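Local coordinates for protein ATP-dependent RNA helicase HrpB (Escherichia coli, PDB 6EUD) that hydrolyses ATP to ADP and phosphate as a DExH-box NTPase of the DEAH/RHA helicase group and binds single-stranded RNA, at residues Val205-Met210 and Leu218-Pro223; Gln322-Ala327 and Ser335-Ala340; Pro192-Ala195 and Asp201-Ala204. All coordinates share one frame; numbering follows the deposited sequence.

Interaction 1 of 3, residues Val205-Met210 and Leu218-Pro223; sequences VATAEM and LLLFLP
Thr207 meets the strand with both of its branches, each against a different leucine. Its methyl CG2 sits at the forked end of Leu218, 4.0 Å from CD2 and as near to CD1, while the hydroxyl branch reaches Leu220, with OG1 4.0 Å from CD2. The torsion makes this division: chi1 of -60° sets OG1 beside the backbone N and anti to the carbonyl carbon, which leaves CG2 anti to N. From there OG1 bonds back to the carbonyl O of Val203 one turn earlier. The hydroxyl is thus satisfied within its own helix and offers the leucine only van der Waals contact.

The remaining contact is purely apolar. Met210, one turn on from Thr207, lays the base of its side chain against Leu218, with CB 4.1 Å from CD1.

Helix 199-213 and strand 217-221 follow one another in the second RecA-like domain of the helicase core, and the helix packs on a face of the parallel part of its sheet. The two short segments run almost antiparallel, at 165°, with their axes 10.6 Å apart. Alternate strand residues Leu218 and Leu220 point to the helix; both also touch Val291 of the neighbouring strand 287-302, and backbone bonds tie Leu218 and Leu220 to Val272 of strand 269-274.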
ATOM      1  N   VAL A 205     -28.746  -6.860  21.651  1.00 29.76           N
ATOM      2  CA  VAL A 205     -29.129  -6.511  23.002  1.00 28.07           C
ATOM      3  C   VAL A 205     -29.051  -5.011  23.202  1.00 31.14           C
ATOM      4  O   VAL A 205     -29.943  -4.418  23.783  1.00 37.88           O
ATOM      5  CB  VAL A 205     -28.257  -7.238  24.038  1.00 30.96           C
ATOM      6  CG1 VAL A 205     -28.358  -6.570  25.417  1.00 27.38           C
ATOM      7  CG2 VAL A 205     -28.682  -8.699  24.117  1.00 29.30           C
ATOM      8  N   ALA A 206     -27.984  -4.391  22.710  1.00 31.89           N
ATOM      9  CA  ALA A 206     -27.838  -2.944  22.823  1.00 28.90           C
ATOM     10  C   ALA A 206     -28.972  -2.237  22.089  1.00 27.02           C
ATOM     11  O   ALA A 206     -29.530  -1.270  22.603  1.00 30.24           O
ATOM     12  CB  ALA A 206     -26.479  -2.492  22.283  1.00 26.85           C
ATOM     13  N   THR A 207     -29.326  -2.745  20.909  1.00 27.42           N
ATOM     14  CA  THR A 207     -30.348  -2.137  20.053  1.00 29.55           C
ATOM     15  C   THR A 207     -31.760  -2.270  20.654  1.00 36.18           C
ATOM     16  O   THR A 207     -32.543  -1.311  20.634  1.00 36.95           O
ATOM     17  CB  THR A 207     -30.312  -2.760  18.638  1.00 27.63           C
ATOM     18  OG1 THR A 207     -29.020  -2.537  18.059  1.00 26.82           O
ATOM     19  CG2 THR A 207     -31.360  -2.162  17.721  1.00 27.69           C
ATOM     20  N   ALA A 208     -32.078  -3.441  21.203  1.00 35.62           N
ATOM     21  CA  ALA A 208     -33.382  -3.653  21.823  1.00 36.78           C
ATOM     22  C   ALA A 208     -33.534  -2.767  23.041  1.00 40.42           C
ATOM     23  O   ALA A 208     -34.639  -2.318  23.355  1.00 44.20           O
ATOM     24  CB  ALA A 208     -33.577  -5.126  22.208  1.00 38.62           C
ATOM     25  N   GLU A 209     -32.425  -2.507  23.724  1.00 36.74           N
ATOM     26  CA  GLU A 209     -32.463  -1.653  24.890  1.00 34.07           C
ATOM     27  C   GLU A 209     -32.677  -0.188  24.498  1.00 33.65           C
ATOM     28  O   GLU A 209     -33.364   0.549  25.199  1.00 39.82           O
ATOM     29  CB  GLU A 209     -31.184  -1.819  25.706  1.00 38.01           C
ATOM     30  CG  GLU A 209     -31.087  -0.905  26.939  1.00 46.29           C
ATOM     31  CD  GLU A 209     -32.160  -1.197  28.004  1.00 56.89           C
ATOM     32  OE1 GLU A 209     -32.862  -2.235  27.911  1.00 58.40           O
ATOM     33  OE2 GLU A 209     -32.296  -0.384  28.944  1.00 63.88           O
ATOM     34  N   MET A 210     -32.093   0.243  23.387  1.00 31.13           N
ATOM     35  CA  MET A 210     -32.363   1.585  22.891  1.00 34.83           C
ATOM     36  C   MET A 210     -33.838   1.784  22.500  1.00 37.53           C
ATOM     37  O   MET A 210     -34.435   2.830  22.766  1.00 34.18           O
ATOM     38  CB  MET A 210     -31.462   1.898  21.709  1.00 38.92           C
ATOM     39  CG  MET A 210     -31.420   3.387  21.397  1.00 45.56           C
ATOM     40  SD  MET A 210     -29.775   3.969  21.206  1.00 91.99           S
ATOM     41  CE  MET A 210     -30.129   5.624  20.767  1.00 46.39           C
ATOM     42  N   LEU A 218     -35.065   3.664  14.122  1.00 31.51           N
ATOM     43  CA  LEU A 218     -33.684   3.465  14.473  1.00 29.81           C
ATOM     44  C   LEU A 218     -32.898   2.972  13.272  1.00 33.28           C
ATOM     45  O   LEU A 218     -33.341   2.057  12.571  1.00 34.44           O
ATOM     46  CB  LEU A 218     -33.584   2.465  15.634  1.00 29.82           C
ATOM     47  CG  LEU A 218     -32.242   2.187  16.318  1.00 24.75           C
ATOM     48  CD1 LEU A 218     -32.464   1.683  17.768  1.00 28.04           C
ATOM     49  CD2 LEU A 218     -31.471   1.162  15.515  1.00 24.45           C
ATOM     50  N   LEU A 219     -31.722   3.569  13.066  1.00 31.78           N
ATOM     51  CA  LEU A 219     -30.808   3.174  11.998  1.00 30.59           C
ATOM     52  C   LEU A 219     -29.557   2.525  12.600  1.00 32.55           C
ATOM     53  O   LEU A 219     -28.821   3.138  13.388  1.00 33.04           O
ATOM     54  CB  LEU A 219     -30.410   4.379  11.130  1.00 28.46           C
ATOM     55  CG  LEU A 219     -29.392   4.143   9.996  1.00 30.76           C
ATOM     56  CD1 LEU A 219     -29.859   3.091   8.948  1.00 25.23           C
ATOM     57  CD2 LEU A 219     -29.074   5.473   9.315  1.00 29.68           C
ATOM     58  N   LEU A 220     -29.330   1.281  12.217  1.00 31.85           N
ATOM     59  CA  LEU A 220     -28.239   0.484  12.756  1.00 31.05           C
ATOM     60  C   LEU A 220     -27.168   0.255  11.691  1.00 31.03           C
ATOM     61  O   LEU A 220     -27.450  -0.373  10.671  1.00 34.14           O
ATOM     62  CB  LEU A 220     -28.788  -0.851  13.272  1.00 28.76           C
ATOM     63  CG  LEU A 220     -27.820  -1.959  13.667  1.00 32.60           C
ATOM     64  CD1 LEU A 220     -26.829  -1.491  14.734  1.00 29.26           C
ATOM     65  CD2 LEU A 220     -28.623  -3.182  14.148  1.00 34.33           C
ATOM     66  N   PHE A 221     -25.959   0.765  11.921  1.00 27.28           N
ATOM     67  CA  PHE A 221     -24.851   0.575  10.982  1.00 29.90           C
ATOM     68  C   PHE A 221     -24.078  -0.678  11.329  1.00 32.00           C
ATOM     69  O   PHE A 221     -23.668  -0.836  12.464  1.00 31.66           O
ATOM     70  CB  PHE A 221     -23.902   1.787  10.977  1.00 29.33           C
ATOM     71  CG  PHE A 221     -24.504   3.045  10.348  1.00 30.83           C
ATOM     72  CD1 PHE A 221     -24.999   4.085  11.147  1.00 28.50           C
ATOM     73  CD2 PHE A 221     -24.571   3.187   8.962  1.00 30.95           C
ATOM     74  CE1 PHE A 221     -25.546   5.249  10.574  1.00 27.07           C
ATOM     75  CE2 PHE A 221     -25.116   4.344   8.378  1.00 27.15           C
ATOM     76  CZ  PHE A 221     -25.602   5.376   9.183  1.00 24.31           C
ATOM     77  N   LEU A 222     -23.889  -1.560  10.342  1.00 32.92           N
ATOM     78  CA  LEU A 222     -23.152  -2.813  10.506  1.00 29.64           C
ATOM     79  C   LEU A 222     -22.086  -2.949   9.409  1.00 33.51           C
ATOM     80  O   LEU A 222     -22.143  -2.237   8.402  1.00 35.07           O
ATOM     81  CB  LEU A 222     -24.137  -3.985  10.479  1.00 29.51           C
ATOM     82  CG  LEU A 222     -25.029  -3.936  11.715  1.00 24.80           C
ATOM     83  CD1 LEU A 222     -26.162  -4.950  11.679  1.00 24.64           C
ATOM     84  CD2 LEU A 222     -24.136  -4.129  12.950  1.00 24.03           C
ATOM     85  N   PRO A 223     -21.103  -3.860   9.591  1.00 34.62           N
ATOM     86  CA  PRO A 223     -20.011  -3.940   8.605  1.00 35.50           C
ATOM     87  C   PRO A 223     -20.415  -4.520   7.238  1.00 42.11           C
ATOM     88  O   PRO A 223     -19.886  -4.079   6.217  1.00 49.87           O
ATOM     89  CB  PRO A 223     -18.994  -4.869   9.279  1.00 33.71           C
ATOM     90  CG  PRO A 223     -19.363  -4.872  10.758  1.00 27.76           C
ATOM     91  CD  PRO A 223     -20.846  -4.721  10.764  1.00 31.43           C
TER

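Interaction 2 of 3, residues Gln322-Ala327 and Ser335-Ala340; sequences QRAGRA and SLHLIA
Ala324 and Ser335 form the close part of this contact, where a helix passes over a strand and the CA atoms of Ala324 and Ser335 are 5.2 Å apart. The Ser335 hydroxyl comes up beside the alanine, its OG 3.4 Å from Ala324 CB and equally near CA, and Ser335 CB follows at 3.6 Å from Ala324 CB. OG stands anti to the backbone N (chi1 -178°), which carries it out from the strand to the helix. With just a methyl on the helix side, the two backbones can come this near.

Packing slackens away from this pair. His337 brings only its ring edge, with NE2 3.9 Å from Ala324 CB and the methyl near the ring plane. Its rotation is fixed elsewhere, since ND1 bonds to Asp292 and NE2 to Arg188. Arg323 starts toward the strand, but its end leads away to salt bridges with Asp292 and Glu279; Asp292 thereby ties the helix and the histidine together. Gly325 and Arg326, which do not touch the strand segment, are partly exposed.

Gln322-Ala327, sequence QRAGRA, supplies the first six residues of the QRxGRxGR signature of motif VI in superfamily 2 helicases, here leading from helix 317-325 toward strand 333-337 of the second RecA-like domain.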
ATOM      1  N   GLN A 322     -20.505  11.544  11.177  1.00 31.70           N
ATOM      2  CA  GLN A 322     -21.427  11.541  10.047  1.00 32.50           C
ATOM      3  C   GLN A 322     -22.583  10.554  10.316  1.00 32.56           C
ATOM      4  O   GLN A 322     -23.743  10.862  10.040  1.00 33.94           O
ATOM      5  CB  GLN A 322     -20.695  11.204   8.759  1.00 30.41           C
ATOM      6  CG  GLN A 322     -21.558  11.157   7.525  1.00 40.98           C
ATOM      7  CD  GLN A 322     -22.028  12.525   7.052  1.00 50.36           C
ATOM      8  OE1 GLN A 322     -21.389  13.545   7.329  1.00 56.84           O
ATOM      9  NE2 GLN A 322     -23.146  12.550   6.322  1.00 49.21           N
ATOM     10  N   ARG A 323     -22.268   9.401  10.905  1.00 29.59           N
ATOM     11  CA  ARG A 323     -23.278   8.404  11.248  1.00 28.87           C
ATOM     12  C   ARG A 323     -24.245   8.911  12.307  1.00 28.31           C
ATOM     13  O   ARG A 323     -25.440   8.668  12.224  1.00 32.74           O
ATOM     14  CB  ARG A 323     -22.624   7.122  11.748  1.00 29.42           C
ATOM     15  CG  ARG A 323     -22.005   6.319  10.667  1.00 32.83           C
ATOM     16  CD  ARG A 323     -21.239   5.111  11.196  1.00 32.41           C
ATOM     17  NE  ARG A 323     -20.609   4.434  10.067  1.00 33.25           N
ATOM     18  CZ  ARG A 323     -20.128   3.200  10.093  1.00 34.75           C
ATOM     19  NH1 ARG A 323     -20.196   2.476  11.200  1.00 31.46           N
ATOM     20  NH2 ARG A 323     -19.585   2.686   9.000  1.00 37.46           N
ATOM     21  N   ALA A 324     -23.721   9.599  13.314  1.00 28.26           N
ATOM     22  CA  ALA A 324     -24.549  10.186  14.356  1.00 25.97           C
ATOM     23  C   ALA A 324     -25.527  11.211  13.765  1.00 27.51           C
ATOM     24  O   ALA A 324     -26.687  11.279  14.165  1.00 31.20           O
ATOM     25  CB  ALA A 324     -23.673  10.833  15.416  1.00 26.53           C
ATOM     26  N   GLY A 325     -25.064  11.986  12.788  1.00 29.01           N
ATOM     27  CA  GLY A 325     -25.881  13.030  12.190  1.00 26.66           C
ATOM     28  C   GLY A 325     -27.042  12.485  11.390  1.00 27.47           C
ATOM     29  O   GLY A 325     -27.964  13.228  11.050  1.00 35.53           O
ATOM     30  N   ARG A 326     -27.001  11.192  11.077  1.00 26.05           N
ATOM     31  CA  ARG A 326     -28.137  10.536  10.432  1.00 34.66           C
ATOM     32  C   ARG A 326     -29.334  10.395  11.400  1.00 35.88           C
ATOM     33  O   ARG A 326     -30.460  10.109  10.973  1.00 37.66           O
ATOM     34  CB  ARG A 326     -27.727   9.165   9.849  1.00 36.13           C
ATOM     35  CG  ARG A 326     -26.836   9.272   8.600  1.00 37.97           C
ATOM     36  CD  ARG A 326     -27.024  10.618   7.950  1.00 48.01           C
ATOM     37  NE  ARG A 326     -26.897  10.620   6.502  1.00 59.57           N
ATOM     38  CZ  ARG A 326     -26.944  11.736   5.783  1.00 65.56           C
ATOM     39  NH1 ARG A 326     -27.106  12.898   6.404  1.00 61.78           N
ATOM     40  NH2 ARG A 326     -26.828  11.696   4.458  1.00 70.64           N
ATOM     41  N   ALA A 327     -29.097  10.631  12.695  1.00 33.33           N
ATOM     42  CA  ALA A 327     -30.183  10.659  13.672  1.00 32.99           C
ATOM     43  C   ALA A 327     -30.758  12.071  13.848  1.00 28.84           C
ATOM     44  O   ALA A 327     -31.620  12.284  14.690  1.00 29.10           O
ATOM     45  CB  ALA A 327     -29.704  10.097  15.044  1.00 25.41           C
ATOM     46  N   SER A 335     -27.625   9.090  19.230  1.00 27.63           N
ATOM     47  CA  SER A 335     -26.723   8.155  18.573  1.00 27.81           C
ATOM     48  C   SER A 335     -25.964   7.347  19.626  1.00 31.85           C
ATOM     49  O   SER A 335     -25.354   7.916  20.537  1.00 36.16           O
ATOM     50  CB  SER A 335     -25.743   8.902  17.670  1.00 34.12           C
ATOM     51  OG  SER A 335     -24.879   8.026  16.970  1.00 33.61           O
ATOM     52  N   LEU A 336     -26.026   6.023  19.514  1.00 28.01           N
ATOM     53  CA  LEU A 336     -25.299   5.131  20.409  1.00 29.95           C
ATOM     54  C   LEU A 336     -24.141   4.417  19.672  1.00 33.63           C
ATOM     55  O   LEU A 336     -24.366   3.639  18.724  1.00 34.13           O
ATOM     56  CB  LEU A 336     -26.264   4.101  21.026  1.00 25.58           C
ATOM     57  CG  LEU A 336     -25.626   3.000  21.889  1.00 27.04           C
ATOM     58  CD1 LEU A 336     -24.901   3.586  23.122  1.00 26.71           C
ATOM     59  CD2 LEU A 336     -26.653   1.958  22.327  1.00 22.61           C
ATOM     60  N   HIS A 337     -22.910   4.686  20.092  1.00 28.57           N
ATOM     61  CA  HIS A 337     -21.755   4.057  19.472  1.00 22.03           C
ATOM     62  C   HIS A 337     -21.286   2.863  20.299  1.00 21.95           C
ATOM     63  O   HIS A 337     -21.007   2.995  21.481  1.00 29.27           O
ATOM     64  CB  HIS A 337     -20.640   5.092  19.279  1.00 24.51           C
ATOM     65  CG  HIS A 337     -21.081   6.303  18.489  1.00 31.42           C
ATOM     66  ND1 HIS A 337     -21.052   6.353  17.107  1.00 34.62           N
ATOM     67  CD2 HIS A 337     -21.594   7.492  18.891  1.00 24.08           C
ATOM     68  CE1 HIS A 337     -21.506   7.521  16.692  1.00 28.77           C
ATOM     69  NE2 HIS A 337     -21.841   8.234  17.757  1.00 28.34           N
ATOM     70  N   LEU A 338     -21.193   1.695  19.670  1.00 26.34           N
ATOM     71  CA  LEU A 338     -20.857   0.458  20.379  1.00 26.81           C
ATOM     72  C   LEU A 338     -19.355   0.249  20.650  1.00 33.10           C
ATOM     73  O   LEU A 338     -18.800  -0.845  20.426  1.00 31.12           O
ATOM     74  CB  LEU A 338     -21.402  -0.727  19.599  1.00 23.18           C
ATOM     75  CG  LEU A 338     -22.916  -0.639  19.439  1.00 27.64           C
ATOM     76  CD1 LEU A 338     -23.449  -1.928  18.797  1.00 25.91           C
ATOM     77  CD2 LEU A 338     -23.579  -0.345  20.776  1.00 22.05           C
ATOM     78  N   ILE A 339     -18.713   1.312  21.130  1.00 22.09           N
ATOM     79  CA  ILE A 339     -17.368   1.258  21.669  1.00 22.56           C
ATOM     80  C   ILE A 339     -17.304   2.168  22.884  1.00 25.78           C
ATOM     81  O   ILE A 339     -18.165   3.024  23.067  1.00 22.61           O
ATOM     82  CB  ILE A 339     -16.306   1.696  20.648  1.00 25.14           C
ATOM     83  CG1 ILE A 339     -16.561   3.147  20.207  1.00 26.99           C
ATOM     84  CG2 ILE A 339     -16.287   0.749  19.451  1.00 23.26           C
ATOM     85  CD1 ILE A 339     -15.577   3.626  19.183  1.00 25.60           C
ATOM     86  N   ALA A 340     -16.289   1.984  23.717  1.00 29.39           N
ATOM     87  CA  ALA A 340     -16.071   2.895  24.835  1.00 29.84           C
ATOM     88  C   ALA A 340     -15.767   4.294  24.318  1.00 30.49           C
ATOM     89  O   ALA A 340     -15.176   4.435  23.238  1.00 32.91           O
ATOM     90  CB  ALA A 340     -14.944   2.402  25.696  1.00 29.17           C
TER

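Interaction 3 of 3, residues Pro192-Ala195 and Asp201-Ala204; sequences PLPA and DAVA
The pyrrolidine ring of Pro194 turns its CD corner to the helix, 4.4 Å from Ala202 CB, and so grazes the contact from its margin. No aromatic ring, amide or guanidinium takes part, and the rest is aliphatic packing between Leu193 and the N-terminal part of helix 199-213.

Leu193 carries that packing by dividing its branches between two successive helix residues. Its CD2 lies 3.8 Å from Ala202 CB, and its own CB is 4.0 Å from the same methyl, so that Ala202 nestles against the leucine along both base and tip. The other branch, CD1, meets Val203 CG2 at 4.1 Å, the two side chains passing at a slant. Leu193 CG lies anti to the carbonyl carbon (chi1 -56°), beside the backbone N, and from there the fork spreads over the Ala202-Val203 step. Val203 turns its CB away from the loop, yet one methyl remains in touch: CG2 also sits anti to its carbonyl carbon, while CG1 is anti to the backbone N (chi1 169°). The small side chain of Ala202 lets the loop approach closely, with the CA atoms of Leu193 and Ala202 6.1 Å apart.

Leu338, in the loop after strand 333-337, touches both Leu193 and Val203; Val203 also packs on Val231 of helix 225-236. Ala202 and Val203 are buried, whereas Leu193 and Pro194 remain partly exposed, which places the contact at the border of the domain core. It joins the connection after strand 186-190 to the helix that follows, at the entry to the second RecA-like domain of a superfamily 2 helicase.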
ATOM      1  N   PRO A 192     -19.377  -0.003  25.206  1.00 26.96           N
ATOM      2  CA  PRO A 192     -18.520  -1.061  24.661  1.00 31.91           C
ATOM      3  C   PRO A 192     -19.259  -2.383  24.675  1.00 34.06           C
ATOM      4  O   PRO A 192     -20.089  -2.561  25.554  1.00 33.69           O
ATOM      5  CB  PRO A 192     -17.318  -1.086  25.618  1.00 31.56           C
ATOM      6  CG  PRO A 192     -17.855  -0.544  26.904  1.00 32.53           C
ATOM      7  CD  PRO A 192     -18.946   0.440  26.544  1.00 27.58           C
ATOM      8  N   LEU A 193     -18.983  -3.275  23.720  1.00 36.66           N
ATOM      9  CA  LEU A 193     -19.592  -4.606  23.718  1.00 29.79           C
ATOM     10  C   LEU A 193     -18.750  -5.539  24.579  1.00 31.45           C
ATOM     11  O   LEU A 193     -17.524  -5.499  24.527  1.00 28.54           O
ATOM     12  CB  LEU A 193     -19.731  -5.141  22.292  1.00 25.99           C
ATOM     13  CG  LEU A 193     -20.527  -4.176  21.405  1.00 26.55           C
ATOM     14  CD1 LEU A 193     -20.580  -4.618  19.968  1.00 24.43           C
ATOM     15  CD2 LEU A 193     -21.944  -4.009  21.959  1.00 26.27           C
ATOM     16  N   PRO A 194     -19.405  -6.374  25.392  1.00 33.03           N
ATOM     17  CA  PRO A 194     -18.618  -7.271  26.243  1.00 33.37           C
ATOM     18  C   PRO A 194     -17.837  -8.324  25.450  1.00 36.48           C
ATOM     19  O   PRO A 194     -18.299  -8.809  24.413  1.00 34.48           O
ATOM     20  CB  PRO A 194     -19.675  -7.920  27.155  1.00 30.77           C
ATOM     21  CG  PRO A 194     -20.948  -7.731  26.461  1.00 35.53           C
ATOM     22  CD  PRO A 194     -20.848  -6.484  25.641  1.00 32.20           C
ATOM     23  N   ALA A 195     -16.648  -8.653  25.953  1.00 36.61           N
ATOM     24  CA  ALA A 195     -15.775  -9.664  25.356  1.00 36.97           C
ATOM     25  C   ALA A 195     -16.353 -11.094  25.426  1.00 35.05           C
ATOM     26  O   ALA A 195     -15.955 -11.965  24.636  1.00 32.32           O
ATOM     27  CB  ALA A 195     -14.404  -9.626  26.034  1.00 33.58           C
ATOM     28  N   ASP A 201     -25.225 -10.997  18.982  1.00 27.39           N
ATOM     29  CA  ASP A 201     -26.007 -10.933  20.222  1.00 33.12           C
ATOM     30  C   ASP A 201     -25.834  -9.596  20.932  1.00 34.80           C
ATOM     31  O   ASP A 201     -26.800  -8.991  21.401  1.00 41.15           O
ATOM     32  CB  ASP A 201     -25.603 -12.044  21.188  1.00 44.20           C
ATOM     33  CG  ASP A 201     -26.086 -13.414  20.746  1.00 55.49           C
ATOM     34  OD1 ASP A 201     -27.097 -13.483  20.013  1.00 60.98           O
ATOM     35  OD2 ASP A 201     -25.454 -14.421  21.134  1.00 59.92           O
ATOM     36  N   ALA A 202     -24.589  -9.145  21.026  1.00 28.22           N
ATOM     37  CA  ALA A 202     -24.291  -7.923  21.738  1.00 27.44           C
ATOM     38  C   ALA A 202     -24.979  -6.749  21.045  1.00 25.49           C
ATOM     39  O   ALA A 202     -25.590  -5.920  21.716  1.00 26.67           O
ATOM     40  CB  ALA A 202     -22.775  -7.703  21.835  1.00 23.42           C
ATOM     41  N   VAL A 203     -24.917  -6.697  19.712  1.00 24.48           N
ATOM     42  CA  VAL A 203     -25.520  -5.570  18.999  1.00 25.38           C
ATOM     43  C   VAL A 203     -27.046  -5.613  19.185  1.00 29.09           C
ATOM     44  O   VAL A 203     -27.685  -4.571  19.383  1.00 27.84           O
ATOM     45  CB  VAL A 203     -25.150  -5.549  17.487  1.00 23.17           C
ATOM     46  CG1 VAL A 203     -25.993  -4.547  16.725  1.00 22.64           C
ATOM     47  CG2 VAL A 203     -23.680  -5.210  17.292  1.00 22.22           C
ATOM     48  N   ALA A 204     -27.622  -6.808  19.157  1.00 27.56           N
ATOM     49  CA  ALA A 204     -29.075  -6.938  19.266  1.00 27.21           C
ATOM     50  C   ALA A 204     -29.538  -6.526  20.638  1.00 31.29           C
ATOM     51  O   ALA A 204     -30.601  -5.922  20.788  1.00 34.97           O
ATOM     52  CB  ALA A 204     -29.534  -8.387  18.963  1.00 28.16           C
TER

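How the interactions relate
The three contacts lie in the second RecA-like domain and follow one another along the chain: interaction 3 first, then interaction 1, then interaction 2. Interactions 1 and 3 share helix 199-213, with centres about 10 Å apart, and Val203 CG1 packs on Leu220 CD1 at 3.7 Å. Interactions 1 and 2, also about 10 Å apart between centres, reach the same mixed sheet, through strands 217-221 and 333-337; Met210 SD touches Leu336 CB at 3.5 Å, and Phe221 packs on Arg323. Leu338 packs on Val203, joining interactions 2 and 3, whose centres are about 15 Å apart. Helices 199-213 and 317-325 flank the sheet on opposite faces, so the contacts join both helix layers to it, with motif VI on the 317-325 side.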